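Local coordinates for mandelate racemase/muconate lactonizing enzyme, C-terminal domain protein (Paracoccus denitrificans, PDB 4DWD) that binds magnesium and probably acts as a hydro-lyase of the enolase superfamily, on a substrate not established, at residues V8-S12 with L52-A56. Residues are numbered along the deposited sequence; the frame is centred on the assembly and turned at random.
Sequences VEALS and LGVVA
Ala10 presses its methyl onto the helical turn 52-56, with CB 3.4 Å from the carbonyl O of Leu52 and 3.9 Å from Leu52 CD2. That carbonyl takes the helical bond from Ala56 N; the methyl meets it by van der Waals contact alone. Leu52 lays its two branches along the strand: CD2 lies against Ala10, while CD1 reaches on to Leu11 O at 3.5 Å and to Ser12 CB. Its CG stands anti to the carbonyl carbon (chi1 -67°), which carries both methyls over the strand backbone. Towards the strand's N-terminal end, Val8 and Val55 cross at about a right angle, their CG1 methyls 3.9 Å apart. This is the N-terminal capping domain of the enolase superfamily, where helix 49-63 covers one face of the antiparallel sheet; here strand and helix segments run nearly antiparallel (162°), their axes 7.7 Å apart. Cutting Leu52 back to an alanine would probably open a gap over the backbone of Leu11 and beside Ser12 CB, and leave Ile371 short of an apolar neighbour. Val28 of the adjoining strand touches both Val8 and Val55, and Ala94 of helix 90-110 also packs against Val55. Val8 N is hydrogen-bonded to Glu64 OE2, just past the end of helix 49-63.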
loop_
_atom_site.group_PDB
_atom_site.type_symbol
_atom_site.label_atom_id
_atom_site.label_comp_id
_atom_site.label_asym_id
_atom_site.label_seq_id
_atom_site.Cartn_x
_atom_site.Cartn_y
_atom_site.Cartn_z
ATOM N N VAL B 8 19.302 44.090 -16.009
ATOM C CA VAL B 8 18.343 43.489 -15.089
ATOM C C VAL B 8 18.402 44.289 -13.789
ATOM O O VAL B 8 19.465 44.409 -13.176
ATOM C CB VAL B 8 18.655 41.998 -14.817
ATOM C CG1 VAL B 8 17.679 41.430 -13.790
ATOM C CG2 VAL B 8 18.622 41.177 -16.101
ATOM N N GLU B 9 17.270 44.860 -13.387
ATOM C CA GLU B 9 17.196 45.669 -12.168
ATOM C C GLU B 9 16.265 45.037 -11.153
ATOM O O GLU B 9 15.171 44.582 -11.504
ATOM C CB GLU B 9 16.641 47.050 -12.466
ATOM C CG GLU B 9 17.536 47.949 -13.278
ATOM C CD GLU B 9 16.760 49.162 -13.715
ATOM O OE1 GLU B 9 16.582 50.090 -12.904
ATOM O OE2 GLU B 9 16.281 49.164 -14.851
ATOM N N ALA B 10 16.692 45.050 -9.895
ATOM C CA ALA B 10 15.887 44.552 -8.778
ATOM C C ALA B 10 15.412 45.754 -7.960
ATOM O O ALA B 10 16.234 46.517 -7.447
ATOM C CB ALA B 10 16.717 43.607 -7.912
ATOM N N LEU B 11 14.095 45.922 -7.847
ATOM C CA LEU B 11 13.500 47.133 -7.285
ATOM C C LEU B 11 12.557 46.831 -6.122
ATOM O O LEU B 11 11.615 46.045 -6.250
ATOM C CB LEU B 11 12.715 47.870 -8.378
ATOM C CG LEU B 11 13.472 48.281 -9.649
ATOM C CD1 LEU B 11 12.513 48.895 -10.653
ATOM C CD2 LEU B 11 14.623 49.226 -9.332
ATOM N N SER B 12 12.819 47.473 -4.984
ATOM C CA SER B 12 11.926 47.442 -3.837
ATOM C C SER B 12 11.091 48.718 -3.913
ATOM O O SER B 12 11.644 49.826 -3.891
ATOM C CB SER B 12 12.732 47.388 -2.533
ATOM O OG SER B 12 11.903 47.576 -1.395
ATOM N N LEU B 52 15.201 39.877 -4.084
ATOM C CA LEU B 52 15.791 40.939 -4.885
ATOM C C LEU B 52 17.322 40.909 -4.844
ATOM O O LEU B 52 17.968 41.146 -5.868
ATOM C CB LEU B 52 15.260 42.301 -4.436
ATOM C CG LEU B 52 13.767 42.569 -4.688
ATOM C CD1 LEU B 52 13.403 43.933 -4.101
ATOM C CD2 LEU B 52 13.410 42.508 -6.172
ATOM N N GLY B 53 17.890 40.596 -3.682
ATOM C CA GLY B 53 19.335 40.421 -3.556
ATOM C C GLY B 53 19.858 39.258 -4.390
ATOM O O GLY B 53 20.922 39.351 -5.007
ATOM N N VAL B 54 19.105 38.157 -4.434
ATOM C CA VAL B 54 19.492 37.014 -5.258
ATOM C C VAL B 54 19.428 37.396 -6.740
ATOM O O VAL B 54 20.320 37.048 -7.515
ATOM C CB VAL B 54 18.634 35.774 -4.915
ATOM C CG1 VAL B 54 18.816 34.682 -5.959
ATOM C CG2 VAL B 54 18.995 35.238 -3.533
ATOM N N VAL B 55 18.398 38.147 -7.140
ATOM C CA VAL B 55 18.364 38.663 -8.522
ATOM C C VAL B 55 19.620 39.498 -8.832
ATOM O O VAL B 55 20.322 39.234 -9.812
ATOM C CB VAL B 55 17.082 39.480 -8.804
ATOM C CG1 VAL B 55 17.127 40.132 -10.186
ATOM C CG2 VAL B 55 15.843 38.595 -8.693
ATOM N N ALA B 56 19.907 40.487 -7.985
ATOM C CA ALA B 56 21.003 41.421 -8.245
ATOM C C ALA B 56 22.379 40.742 -8.240
ATOM O O ALA B 56 23.215 41.012 -9.104
ATOM C CB ALA B 56 20.978 42.560 -7.236
#